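Local structure of LP04448p (Drosophila melanogaster, 2QK2) at residues A160-Q165 against E235-V240; T202-M207 against E229-A234; S130-Q135 against A168-L173. The protein probably binds tubulin through TOG domains, of which this is the second, and helps control microtubule growth at plus ends. All coordinates share one frame; numbering follows the deposited sequence.

Contact 1: residues A160-Q165 against E235-V240; sequences ALTRTQ and EIKIKV
Lys-237 N donates to Thr-162 O at 2.8 Å, the one backbone-to-backbone hydrogen bond joining these two segments. A second bond comes from a side chain: Gln-165, bent at chi2, brings NE2 to 2.8 Å from Lys-239 O. The acceptor lies nearly in the amide plane, yet the amide nitrogen stands 53° out of the Lys-239 carbonyl plane. Gln-165 OE1 lies 2.9 Å from Val-240 O, an encounter of two acceptors beside a poorly ordered tail, which leaves the setting of this amide doubtful.

Lys-237 folds along Thr-162, pointing the same way, and a turn at its last torsion (chi4 55°) lets NZ donate to Glu-235 O at 3.1 Å. CB and CG2 of Thr-162 lie against that same carbonyl oxygen, while its OG1 bonds to Arg-159 O, one turn back in the chain. In the all-helical, HEAT-repeat TOG domain, the contact lays the tail that follows helix 221-233 against the turn at the C-terminal end of helix 147-161.

The two like-charged side chains meet where a lysine methylene lies on the guanidinium face. Lys-237 CD sits toward the rim of the Arg-163 group, 3.6 Å from CZ, while Arg-163 NH2 and Lys-237 NZ stay 5.1 Å apart. The pairing suits this exposed flank because the lysine's methylenes can pack on the flat guanidinium while the charged ends stay apart.

Apolar contact falls to the isoleucines. Ile-238 CG2 presses to 3.3 Å from Arg-163 CA. A chi1 of 58° sets its other branch between the backbone N and carbonyl carbon, with CG1 3.2 Å from Thr-164 O, a tight fit for a beta-branched residue. Ile-236 reaches with CD1 toward Thr-162 CA and also touches Leu-206 of helix 190-207.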
ATOM      1  N   ALA A 160      -1.675   6.791  -3.512  1.00 22.24           N
ATOM      2  CA  ALA A 160      -1.759   7.411  -2.187  1.00 23.57           C
ATOM      3  C   ALA A 160      -2.090   8.910  -2.281  1.00 24.86           C
ATOM      4  O   ALA A 160      -2.957   9.420  -1.560  1.00 23.44           O
ATOM      5  CB  ALA A 160      -0.437   7.220  -1.438  1.00 22.10           C
ATOM      6  N   LEU A 161      -1.397   9.607  -3.176  1.00 24.62           N
ATOM      7  CA  LEU A 161      -1.597  11.041  -3.356  1.00 25.02           C
ATOM      8  C   LEU A 161      -3.031  11.422  -3.724  1.00 26.29           C
ATOM      9  O   LEU A 161      -3.507  12.492  -3.333  1.00 28.43           O
ATOM     10  CB  LEU A 161      -0.612  11.580  -4.403  1.00 23.15           C
ATOM     11  CG  LEU A 161       0.853  11.615  -3.947  1.00 23.64           C
ATOM     12  CD1 LEU A 161       1.767  11.948  -5.126  1.00 22.06           C
ATOM     13  CD2 LEU A 161       1.025  12.649  -2.838  1.00 22.22           C
ATOM     14  N   THR A 162      -3.726  10.554  -4.454  1.00 25.77           N
ATOM     15  CA  THR A 162      -5.105  10.844  -4.836  1.00 28.27           C
ATOM     16  C   THR A 162      -6.023  10.851  -3.612  1.00 29.83           C
ATOM     17  O   THR A 162      -7.177  11.275  -3.696  1.00 30.60           O
ATOM     18  CB  THR A 162      -5.667   9.809  -5.832  1.00 28.19           C
ATOM     19  OG1 THR A 162      -5.748   8.532  -5.191  1.00 30.22           O
ATOM     20  CG2 THR A 162      -4.781   9.704  -7.067  1.00 26.41           C
ATOM     21  N   ARG A 163      -5.514  10.376  -2.480  1.00 28.79           N
ATOM     22  CA  ARG A 163      -6.306  10.332  -1.252  1.00 31.29           C
ATOM     23  C   ARG A 163      -5.567  11.020  -0.116  1.00 31.64           C
ATOM     24  O   ARG A 163      -5.669  10.613   1.044  1.00 32.77           O
ATOM     25  CB  ARG A 163      -6.593   8.883  -0.859  1.00 32.78           C
ATOM     26  CG  ARG A 163      -7.363   8.104  -1.909  1.00 38.09           C
ATOM     27  CD  ARG A 163      -7.459   6.636  -1.538  1.00 44.07           C
ATOM     28  NE  ARG A 163      -7.952   5.829  -2.652  1.00 49.70           N
ATOM     29  CZ  ARG A 163      -9.202   5.852  -3.100  1.00 53.24           C
ATOM     30  NH1 ARG A 163     -10.102   6.641  -2.523  1.00 55.89           N
ATOM     31  NH2 ARG A 163      -9.549   5.093  -4.132  1.00 54.19           N
ATOM     32  N   THR A 164      -4.819  12.062  -0.452  1.00 30.03           N
ATOM     33  CA  THR A 164      -4.055  12.785   0.548  1.00 29.95           C
ATOM     34  C   THR A 164      -4.442  14.259   0.608  1.00 30.57           C
ATOM     35  O   THR A 164      -4.711  14.881  -0.413  1.00 30.92           O
ATOM     36  CB  THR A 164      -2.545  12.668   0.256  1.00 28.26           C
ATOM     37  OG1 THR A 164      -2.187  11.284   0.165  1.00 29.58           O
ATOM     38  CG2 THR A 164      -1.730  13.320   1.358  1.00 29.98           C
ATOM     39  N   GLN A 165      -4.481  14.809   1.818  1.00 31.54           N
ATOM     40  CA  GLN A 165      -4.801  16.217   2.004  1.00 33.33           C
ATOM     41  C   GLN A 165      -3.563  17.031   1.637  1.00 32.81           C
ATOM     42  O   GLN A 165      -2.446  16.690   2.035  1.00 31.13           O
ATOM     43  CB  GLN A 165      -5.169  16.501   3.464  1.00 36.08           C
ATOM     44  CG  GLN A 165      -6.545  16.018   3.885  1.00 39.90           C
ATOM     45  CD  GLN A 165      -7.650  16.660   3.072  1.00 43.20           C
ATOM     46  OE1 GLN A 165      -7.652  17.873   2.857  1.00 45.27           O
ATOM     47  NE2 GLN A 165      -8.600  15.850   2.620  1.00 44.60           N
ATOM     48  N   GLU A 235      -6.830  11.933 -10.769  1.00 47.02           N
ATOM     49  CA  GLU A 235      -8.067  12.365 -10.124  1.00 48.98           C
ATOM     50  C   GLU A 235      -7.881  12.421  -8.612  1.00 49.18           C
ATOM     51  O   GLU A 235      -7.726  11.385  -7.970  1.00 49.58           O
ATOM     52  CB  GLU A 235      -9.207  11.396 -10.435  1.00 52.22           C
ATOM     53  CG  GLU A 235      -9.535  11.246 -11.906  1.00 58.55           C
ATOM     54  CD  GLU A 235     -10.733  10.339 -12.139  1.00 62.41           C
ATOM     55  OE1 GLU A 235     -10.686   9.166 -11.705  1.00 63.56           O
ATOM     56  OE2 GLU A 235     -11.720  10.801 -12.753  1.00 64.88           O
ATOM     57  N   ILE A 236      -7.893  13.623  -8.045  1.00 49.28           N
ATOM     58  CA  ILE A 236      -7.740  13.770  -6.604  1.00 51.00           C
ATOM     59  C   ILE A 236      -9.095  13.504  -5.962  1.00 54.69           C
ATOM     60  O   ILE A 236     -10.016  14.317  -6.051  1.00 54.94           O
ATOM     61  CB  ILE A 236      -7.257  15.178  -6.226  1.00 48.71           C
ATOM     62  CG1 ILE A 236      -5.939  15.482  -6.944  1.00 48.26           C
ATOM     63  CG2 ILE A 236      -7.082  15.277  -4.716  1.00 49.29           C
ATOM     64  CD1 ILE A 236      -4.855  14.440  -6.728  1.00 42.73           C
ATOM     65  N   LYS A 237      -9.199  12.352  -5.311  1.00 58.01           N
ATOM     66  CA  LYS A 237     -10.436  11.921  -4.683  1.00 61.93           C
ATOM     67  C   LYS A 237     -10.768  12.560  -3.339  1.00 64.83           C
ATOM     68  O   LYS A 237     -11.821  12.283  -2.776  1.00 65.75           O
ATOM     69  CB  LYS A 237     -10.410  10.402  -4.543  1.00 62.22           C
ATOM     70  CG  LYS A 237     -10.193   9.696  -5.871  1.00 63.13           C
ATOM     71  CD  LYS A 237      -9.670   8.284  -5.685  1.00 65.23           C
ATOM     72  CE  LYS A 237      -9.460   7.599  -7.033  1.00 66.63           C
ATOM     73  NZ  LYS A 237      -8.576   8.384  -7.955  1.00 66.72           N
ATOM     74  N   ILE A 238      -9.894  13.417  -2.824  1.00 67.65           N
ATOM     75  CA  ILE A 238     -10.166  14.046  -1.537  1.00 71.38           C
ATOM     76  C   ILE A 238     -10.685  15.479  -1.630  1.00 73.65           C
ATOM     77  O   ILE A 238     -10.790  16.053  -2.716  1.00 72.99           O
ATOM     78  CB  ILE A 238      -8.907  14.028  -0.623  1.00 72.44           C
ATOM     79  CG1 ILE A 238      -7.730  14.733  -1.306  1.00 72.48           C
ATOM     80  CG2 ILE A 238      -8.541  12.597  -0.278  1.00 72.82           C
ATOM     81  CD1 ILE A 238      -7.788  16.248  -1.251  1.00 72.90           C
ATOM     82  N   LYS A 239     -11.020  16.037  -0.469  1.00 76.47           N
ATOM     83  CA  LYS A 239     -11.516  17.405  -0.354  1.00 78.86           C
ATOM     84  C   LYS A 239     -10.566  18.171   0.556  1.00 80.21           C
ATOM     85  O   LYS A 239     -10.391  17.810   1.721  1.00 80.78           O
ATOM     86  CB  LYS A 239     -12.914  17.413   0.261  1.00 79.84           C
ATOM     87  CG  LYS A 239     -13.457  18.799   0.587  1.00 80.93           C
ATOM     88  CD  LYS A 239     -13.705  19.619  -0.668  1.00 81.37           C
ATOM     89  CE  LYS A 239     -14.286  20.980  -0.323  1.00 81.14           C
ATOM     90  NZ  LYS A 239     -14.614  21.762  -1.545  1.00 81.13           N
ATOM     91  N   VAL A 240      -9.958  19.228   0.029  1.00 81.06           N
ATOM     92  CA  VAL A 240      -9.021  20.029   0.806  1.00 82.29           C
ATOM     93  C   VAL A 240      -9.666  20.614   2.065  1.00 83.44           C
ATOM     94  O   VAL A 240      -9.667  19.981   3.123  1.00 82.92           O
ATOM     95  CB  VAL A 240      -8.438  21.179  -0.048  1.00 81.82           C
ATOM     96  CG1 VAL A 240      -7.346  21.903   0.726  1.00 81.53           C
ATOM     97  CG2 VAL A 240      -7.892  20.626  -1.356  1.00 81.56           C
TER

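Contact 2: residues T202-M207 against E229-A234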
ATOM      1  N   THR A 202       0.599  13.205 -10.516  1.00 25.90           N
ATOM      2  CA  THR A 202      -0.439  13.213  -9.496  1.00 24.76           C
ATOM      3  C   THR A 202      -0.055  14.228  -8.426  1.00 24.56           C
ATOM      4  O   THR A 202      -0.907  14.946  -7.902  1.00 25.69           O
ATOM      5  CB  THR A 202      -0.609  11.809  -8.870  1.00 24.72           C
ATOM      6  OG1 THR A 202      -0.839  10.854  -9.915  1.00 22.40           O
ATOM      7  CG2 THR A 202      -1.797  11.789  -7.913  1.00 23.73           C
ATOM      8  N   LEU A 203       1.237  14.296  -8.116  1.00 23.69           N
ATOM      9  CA  LEU A 203       1.725  15.236  -7.119  1.00 24.52           C
ATOM     10  C   LEU A 203       1.417  16.675  -7.530  1.00 26.19           C
ATOM     11  O   LEU A 203       1.055  17.497  -6.690  1.00 26.38           O
ATOM     12  CB  LEU A 203       3.231  15.076  -6.921  1.00 24.29           C
ATOM     13  CG  LEU A 203       3.856  16.012  -5.882  1.00 27.64           C
ATOM     14  CD1 LEU A 203       3.250  15.728  -4.506  1.00 28.00           C
ATOM     15  CD2 LEU A 203       5.365  15.812  -5.848  1.00 29.91           C
ATOM     16  N   ILE A 204       1.572  16.980  -8.818  1.00 25.88           N
ATOM     17  CA  ILE A 204       1.295  18.326  -9.319  1.00 27.56           C
ATOM     18  C   ILE A 204      -0.210  18.587  -9.254  1.00 28.44           C
ATOM     19  O   ILE A 204      -0.652  19.683  -8.887  1.00 27.25           O
ATOM     20  CB  ILE A 204       1.768  18.504 -10.789  1.00 28.64           C
ATOM     21  CG1 ILE A 204       3.284  18.300 -10.889  1.00 27.96           C
ATOM     22  CG2 ILE A 204       1.404  19.897 -11.281  1.00 30.98           C
ATOM     23  CD1 ILE A 204       3.820  18.443 -12.307  1.00 29.24           C
ATOM     24  N   LYS A 205      -0.990  17.572  -9.614  1.00 28.75           N
ATOM     25  CA  LYS A 205      -2.445  17.662  -9.571  1.00 31.10           C
ATOM     26  C   LYS A 205      -2.904  18.053  -8.165  1.00 31.55           C
ATOM     27  O   LYS A 205      -3.800  18.876  -8.001  1.00 34.11           O
ATOM     28  CB  LYS A 205      -3.069  16.314  -9.935  1.00 32.33           C
ATOM     29  CG  LYS A 205      -4.070  16.372 -11.073  1.00 38.00           C
ATOM     30  CD  LYS A 205      -5.285  17.211 -10.722  1.00 39.73           C
ATOM     31  CE  LYS A 205      -6.046  17.616 -11.984  1.00 40.67           C
ATOM     32  NZ  LYS A 205      -6.268  16.482 -12.938  1.00 39.61           N
ATOM     33  N   LEU A 206      -2.273  17.471  -7.152  1.00 29.67           N
ATOM     34  CA  LEU A 206      -2.640  17.746  -5.766  1.00 29.82           C
ATOM     35  C   LEU A 206      -2.068  19.030  -5.167  1.00 30.33           C
ATOM     36  O   LEU A 206      -2.783  19.772  -4.493  1.00 31.29           O
ATOM     37  CB  LEU A 206      -2.222  16.575  -4.869  1.00 28.20           C
ATOM     38  CG  LEU A 206      -2.517  16.719  -3.366  1.00 29.33           C
ATOM     39  CD1 LEU A 206      -4.011  16.547  -3.128  1.00 29.48           C
ATOM     40  CD2 LEU A 206      -1.738  15.678  -2.575  1.00 28.05           C
HETATM   41  N   MSE A 207      -0.785  19.289  -5.395  1.00 29.08           N
HETATM   42  CA  MSE A 207      -0.145  20.456  -4.809  1.00 30.14           C
HETATM   43  C   MSE A 207      -0.140  21.718  -5.665  1.00 32.27           C
HETATM   44  O   MSE A 207       0.111  22.808  -5.148  1.00 31.77           O
HETATM   45  CB  MSE A 207       1.296  20.114  -4.406  1.00 29.54           C
HETATM   46  CG  MSE A 207       1.427  18.907  -3.479  1.00 32.09           C
HETATM   47 SE   MSE A 207       0.410  19.076  -1.826  1.00 33.33          SE
HETATM   48  CE  MSE A 207       1.570  20.295  -0.875  1.00 33.61           C
ATOM     49  N   GLU A 229       0.920  14.595 -19.002  1.00 31.12           N
ATOM     50  CA  GLU A 229      -0.138  13.710 -19.468  1.00 34.54           C
ATOM     51  C   GLU A 229      -0.777  13.065 -18.242  1.00 34.64           C
ATOM     52  O   GLU A 229      -1.999  13.085 -18.070  1.00 34.55           O
ATOM     53  CB  GLU A 229       0.423  12.610 -20.362  1.00 37.34           C
ATOM     54  CG  GLU A 229       0.564  12.990 -21.812  1.00 46.03           C
ATOM     55  CD  GLU A 229       0.955  11.804 -22.669  1.00 49.70           C
ATOM     56  OE1 GLU A 229       2.126  11.367 -22.593  1.00 51.83           O
ATOM     57  OE2 GLU A 229       0.082  11.302 -23.406  1.00 53.61           O
ATOM     58  N   CYS A 230       0.067  12.490 -17.390  1.00 33.00           N
ATOM     59  CA  CYS A 230      -0.404  11.845 -16.175  1.00 32.97           C
ATOM     60  C   CYS A 230      -1.131  12.856 -15.296  1.00 33.75           C
ATOM     61  O   CYS A 230      -2.169  12.545 -14.711  1.00 34.74           O
ATOM     62  CB  CYS A 230       0.773  11.235 -15.416  1.00 31.37           C
ATOM     63  SG  CYS A 230       1.575   9.873 -16.296  1.00 35.20           S
ATOM     64  N   GLN A 231      -0.594  14.069 -15.209  1.00 33.12           N
ATOM     65  CA  GLN A 231      -1.219  15.105 -14.399  1.00 34.29           C
ATOM     66  C   GLN A 231      -2.670  15.297 -14.829  1.00 37.00           C
ATOM     67  O   GLN A 231      -3.569  15.403 -13.990  1.00 36.94           O
ATOM     68  CB  GLN A 231      -0.473  16.428 -14.555  1.00 33.31           C
ATOM     69  CG  GLN A 231      -0.978  17.537 -13.644  1.00 34.25           C
ATOM     70  CD  GLN A 231      -0.343  18.887 -13.952  1.00 36.87           C
ATOM     71  OE1 GLN A 231       0.836  18.971 -14.293  1.00 37.10           O
ATOM     72  NE2 GLN A 231      -1.122  19.952 -13.814  1.00 36.83           N
ATOM     73  N   GLU A 232      -2.888  15.336 -16.140  1.00 38.39           N
ATOM     74  CA  GLU A 232      -4.224  15.534 -16.691  1.00 42.69           C
ATOM     75  C   GLU A 232      -5.201  14.447 -16.286  1.00 43.22           C
ATOM     76  O   GLU A 232      -6.346  14.733 -15.948  1.00 43.55           O
ATOM     77  CB  GLU A 232      -4.184  15.589 -18.222  1.00 43.68           C
ATOM     78  CG  GLU A 232      -3.487  16.799 -18.804  1.00 48.00           C
ATOM     79  CD  GLU A 232      -4.032  17.159 -20.177  1.00 50.51           C
ATOM     80  OE1 GLU A 232      -4.214  16.241 -21.009  1.00 49.96           O
ATOM     81  OE2 GLU A 232      -4.275  18.363 -20.423  1.00 50.53           O
ATOM     82  N   LYS A 233      -4.739  13.202 -16.332  1.00 43.56           N
ATOM     83  CA  LYS A 233      -5.572  12.054 -15.998  1.00 44.77           C
ATOM     84  C   LYS A 233      -5.733  11.780 -14.506  1.00 44.85           C
ATOM     85  O   LYS A 233      -6.665  11.090 -14.099  1.00 44.93           O
ATOM     86  CB  LYS A 233      -5.021  10.816 -16.698  1.00 45.90           C
ATOM     87  CG  LYS A 233      -4.900  11.002 -18.198  1.00 49.69           C
ATOM     88  CD  LYS A 233      -4.424   9.741 -18.887  1.00 53.08           C
ATOM     89  CE  LYS A 233      -4.358   9.937 -20.393  1.00 55.26           C
ATOM     90  NZ  LYS A 233      -3.961   8.685 -21.093  1.00 58.02           N
ATOM     91  N   ALA A 234      -4.835  12.316 -13.689  1.00 44.38           N
ATOM     92  CA  ALA A 234      -4.912  12.106 -12.250  1.00 44.81           C
ATOM     93  C   ALA A 234      -6.208  12.678 -11.679  1.00 45.92           C
ATOM     94  O   ALA A 234      -6.632  13.771 -12.060  1.00 45.61           O
ATOM     95  CB  ALA A 234      -3.714  12.752 -11.564  1.00 42.80           C
TER
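Lys-205 of helix 190-207 reaches across to the C-terminal end of helix 221-233, where it meets Gln-231 and Ala-234. Both helices belong to the helical HEAT-repeat array of the TOG domain; here their short segments cross at -53° with axes 8.0 Å apart.

The lysine can be followed outward. Its CB lies 4.0 Å from Ala-234 CB. A chi1 of -125°, well off a staggered position and therefore probably strained, carries CG over the end of the neighbouring helix, 3.7 Å from Ala-234 CB and only 3.1 Å from Gln-231 O. The chain then bends at chi2, and CD passes 3.9 Å from Ala-234 O. CE stays about equally far from the two carbonyl oxygens, and a further bend at chi4 turns the ammonium back onto both. NZ donates to Ala-234 O at 2.9 Å, tilted 16° from that carbonyl plane, and to Gln-231 O, in the carbonyl plane. A lysine suits this place: its methylenes pack on the small alanine, and its charge would probably be favoured by carbonyls gathered at a helix C-terminus.

Ala-234 is the first residue to leave helical geometry, and its methyl also faces Thr-202 OG1, which is itself bonded to Glu-198 O. Alongside, the extended Gln-231 side chain crosses Ile-204 at about a right angle, its aliphatic part running beside the helix while its OE1 is held by Lys-228 NZ. That same OE1 rests 3.2 Å from the CG2 methyl of Ile-204.

Contact 3: residues S130-Q135 against A168-L173; sequences SLEAQQ and ALNKKL
Leu-173 sends CG opposite its backbone nitrogen (chi1 -175°), which throws its methyls toward helix 131-141; Glu-132 does likewise (chi1 179°), and a bend at chi2 (62°) then brings its carboxylate to the CD2 methyl. Leu-173 CD2 thus lies 3.7 Å from Glu-132 OE1 and 4.2 Å from Leu-131 CB, while its other methyl, CD1, meets Gln-135 CB at 3.8 Å. A branched leucine suits this place because each methyl serves a different neighbour.

Two helix starts are brought together here, those of helices 131-141 and 171-185 in the HEAT-repeat TOG domain, and each has a polar N-cap. Ser-130 OG accepts from Ala-133 N, and Asn-170 OD1 accepts from Leu-173 N at 2.9 Å, nearly along the C=O axis.

Gln-135 turns its amide back to its own helix, where NE2 donates to Glu-132 O at 2.9 Å. An alanine here would keep CB against Leu-173 but is likely to deprive Glu-132 O of that donor and uncover part of CD1.

Waters carry the polar link. Water 4 accepts from Glu-132 N at 2.8 Å and donates to Ala-168 O. Water 2 donates to Ala-168 O and accepts from Asn-170 N. Water 3 joins Glu-132 OE1 to the cap, donating to Asn-170 OD1 at 2.8 Å.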
ATOM      1  N   SER A 130       0.212   7.980   7.108  1.00 28.00           N
ATOM      2  CA  SER A 130       0.452   9.119   6.212  1.00 28.90           C
ATOM      3  C   SER A 130       1.818   9.042   5.548  1.00 29.42           C
ATOM      4  O   SER A 130       2.685   8.282   5.988  1.00 28.70           O
ATOM      5  CB  SER A 130       0.371  10.430   6.994  1.00 30.94           C
ATOM      6  OG  SER A 130       1.471  10.540   7.888  1.00 32.05           O
ATOM      7  N   LEU A 131       2.015   9.831   4.492  1.00 28.54           N
ATOM      8  CA  LEU A 131       3.301   9.838   3.801  1.00 29.10           C
ATOM      9  C   LEU A 131       4.375  10.373   4.744  1.00 29.22           C
ATOM     10  O   LEU A 131       5.516   9.915   4.725  1.00 29.91           O
ATOM     11  CB  LEU A 131       3.249  10.706   2.535  1.00 28.52           C
ATOM     12  CG  LEU A 131       2.382  10.252   1.356  1.00 28.86           C
ATOM     13  CD1 LEU A 131       2.473  11.291   0.243  1.00 31.17           C
ATOM     14  CD2 LEU A 131       2.840   8.888   0.845  1.00 29.54           C
ATOM     15  N   GLU A 132       4.006  11.345   5.573  1.00 30.33           N
ATOM     16  CA  GLU A 132       4.949  11.923   6.524  1.00 31.28           C
ATOM     17  C   GLU A 132       5.483  10.818   7.439  1.00 31.37           C
ATOM     18  O   GLU A 132       6.693  10.703   7.653  1.00 31.58           O
ATOM     19  CB  GLU A 132       4.254  13.012   7.353  1.00 34.41           C
ATOM     20  CG  GLU A 132       5.123  13.685   8.423  1.00 38.02           C
ATOM     21  CD  GLU A 132       6.332  14.423   7.856  1.00 41.94           C
ATOM     22  OE1 GLU A 132       6.175  15.230   6.912  1.00 43.17           O
ATOM     23  OE2 GLU A 132       7.451  14.205   8.366  1.00 44.94           O
ATOM     24  N   ALA A 133       4.578   9.990   7.954  1.00 30.49           N
ATOM     25  CA  ALA A 133       4.964   8.901   8.848  1.00 30.79           C
ATOM     26  C   ALA A 133       5.750   7.787   8.155  1.00 31.75           C
ATOM     27  O   ALA A 133       6.634   7.176   8.758  1.00 32.72           O
ATOM     28  CB  ALA A 133       3.724   8.316   9.514  1.00 28.41           C
ATOM     29  N   GLN A 134       5.444   7.533   6.885  1.00 32.18           N
ATOM     30  CA  GLN A 134       6.108   6.462   6.143  1.00 31.06           C
ATOM     31  C   GLN A 134       7.193   6.900   5.162  1.00 31.50           C
ATOM     32  O   GLN A 134       7.710   6.072   4.413  1.00 31.36           O
ATOM     33  CB  GLN A 134       5.061   5.657   5.371  1.00 31.41           C
ATOM     34  CG  GLN A 134       3.912   5.136   6.218  1.00 32.85           C
ATOM     35  CD  GLN A 134       4.398   4.329   7.401  1.00 34.39           C
ATOM     36  OE1 GLN A 134       5.300   3.507   7.265  1.00 36.22           O
ATOM     37  NE2 GLN A 134       3.800   4.556   8.569  1.00 35.51           N
ATOM     38  N   GLN A 135       7.553   8.179   5.165  1.00 31.59           N
ATOM     39  CA  GLN A 135       8.549   8.674   4.212  1.00 32.64           C
ATOM     40  C   GLN A 135       9.869   7.914   4.118  1.00 32.09           C
ATOM     41  O   GLN A 135      10.362   7.667   3.015  1.00 30.13           O
ATOM     42  CB  GLN A 135       8.841  10.158   4.461  1.00 35.23           C
ATOM     43  CG  GLN A 135       9.266  10.490   5.876  1.00 36.15           C
ATOM     44  CD  GLN A 135       9.551  11.962   6.046  1.00 37.62           C
ATOM     45  OE1 GLN A 135      10.598  12.455   5.628  1.00 37.63           O
ATOM     46  NE2 GLN A 135       8.609  12.679   6.645  1.00 35.67           N
ATOM     47  N   ALA A 168      -1.060  17.775   4.191  1.00 35.33           N
ATOM     48  CA  ALA A 168      -0.305  16.663   4.761  1.00 33.25           C
ATOM     49  C   ALA A 168       1.154  16.683   4.301  1.00 33.99           C
ATOM     50  O   ALA A 168       1.986  15.935   4.822  1.00 32.81           O
ATOM     51  CB  ALA A 168      -0.954  15.339   4.382  1.00 33.27           C
ATOM     52  N   LEU A 169       1.466  17.539   3.330  1.00 32.72           N
ATOM     53  CA  LEU A 169       2.831  17.639   2.823  1.00 33.89           C
ATOM     54  C   LEU A 169       3.475  19.008   3.047  1.00 34.25           C
ATOM     55  O   LEU A 169       3.010  20.012   2.504  1.00 36.28           O
ATOM     56  CB  LEU A 169       2.873  17.336   1.321  1.00 36.17           C
ATOM     57  CG  LEU A 169       2.609  15.915   0.816  1.00 38.92           C
ATOM     58  CD1 LEU A 169       1.124  15.610   0.879  1.00 39.34           C
ATOM     59  CD2 LEU A 169       3.107  15.794  -0.621  1.00 38.59           C
ATOM     60  N   ASN A 170       4.540  19.060   3.843  1.00 32.81           N
ATOM     61  CA  ASN A 170       5.215  20.333   4.042  1.00 33.56           C
ATOM     62  C   ASN A 170       6.296  20.450   2.973  1.00 32.60           C
ATOM     63  O   ASN A 170       6.481  19.538   2.165  1.00 30.42           O
ATOM     64  CB  ASN A 170       5.818  20.459   5.454  1.00 34.66           C
ATOM     65  CG  ASN A 170       6.718  19.295   5.829  1.00 36.51           C
ATOM     66  OD1 ASN A 170       7.586  18.881   5.062  1.00 35.96           O
ATOM     67  ND2 ASN A 170       6.526  18.776   7.036  1.00 38.55           N
ATOM     68  N   LYS A 171       6.995  21.578   2.962  1.00 33.34           N
ATOM     69  CA  LYS A 171       8.041  21.826   1.977  1.00 34.22           C
ATOM     70  C   LYS A 171       9.094  20.716   1.942  1.00 33.88           C
ATOM     71  O   LYS A 171       9.419  20.201   0.874  1.00 32.70           O
ATOM     72  CB  LYS A 171       8.710  23.173   2.260  1.00 35.76           C
ATOM     73  CG  LYS A 171       9.709  23.609   1.203  1.00 38.27           C
ATOM     74  CD  LYS A 171      10.263  24.988   1.527  1.00 41.95           C
ATOM     75  CE  LYS A 171      11.259  25.450   0.476  1.00 44.16           C
ATOM     76  NZ  LYS A 171      11.810  26.792   0.809  1.00 44.78           N
ATOM     77  N   LYS A 172       9.622  20.342   3.103  1.00 33.44           N
ATOM     78  CA  LYS A 172      10.634  19.293   3.151  1.00 35.05           C
ATOM     79  C   LYS A 172      10.188  17.983   2.508  1.00 33.34           C
ATOM     80  O   LYS A 172      10.908  17.421   1.681  1.00 32.66           O
ATOM     81  CB  LYS A 172      11.066  19.017   4.592  1.00 38.16           C
ATOM     82  CG  LYS A 172      12.302  19.784   5.024  1.00 43.97           C
ATOM     83  CD  LYS A 172      12.918  19.166   6.270  1.00 48.20           C
ATOM     84  CE  LYS A 172      14.211  19.872   6.662  1.00 51.58           C
ATOM     85  NZ  LYS A 172      14.895  19.185   7.804  1.00 54.51           N
ATOM     86  N   LEU A 173       9.008  17.497   2.883  1.00 31.56           N
ATOM     87  CA  LEU A 173       8.501  16.237   2.337  1.00 29.97           C
ATOM     88  C   LEU A 173       8.279  16.331   0.830  1.00 29.97           C
ATOM     89  O   LEU A 173       8.584  15.393   0.086  1.00 28.12           O
ATOM     90  CB  LEU A 173       7.194  15.840   3.029  1.00 28.25           C
ATOM     91  CG  LEU A 173       6.602  14.478   2.643  1.00 26.93           C
ATOM     92  CD1 LEU A 173       7.641  13.382   2.851  1.00 23.78           C
ATOM     93  CD2 LEU A 173       5.372  14.201   3.488  1.00 25.01           C
TER
HETATM   94  O   HOH W   1       1.146  13.931   7.527  1.00 40.33           O
HETATM   95  O   HOH W   2       4.571  16.817   5.772  1.00 34.16           O
HETATM   96  O   HOH W   3       8.778  16.608   6.199  1.00 34.36           O
HETATM   97  O   HOH W   4       1.897  13.106   4.969  1.00 38.40           O

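How the contacts relate
All three contacts are partly buried, but their chemistry differs. Contact 1 places a helix end against a loop-like tail, with mostly exposed residues on the tail side; contact 2 joins two helices through a lysine gripping carbonyls; contact 3 brings helix starts together over a leucine and bridging waters. Contact 2 is nested within the chain loop closed by contact 1, and Leu-206 of helix 190-207 packs on Leu-161, Thr-164 and Ile-236. Leu-161 also reaches Leu-131 of contact 3, while Leu-169 meets Thr-164, Leu-203 and Met-207. Leucines from each contact touch one another and tie the three together, while the lysine and water bonding of contacts 2 and 3 involves more exposed side chains.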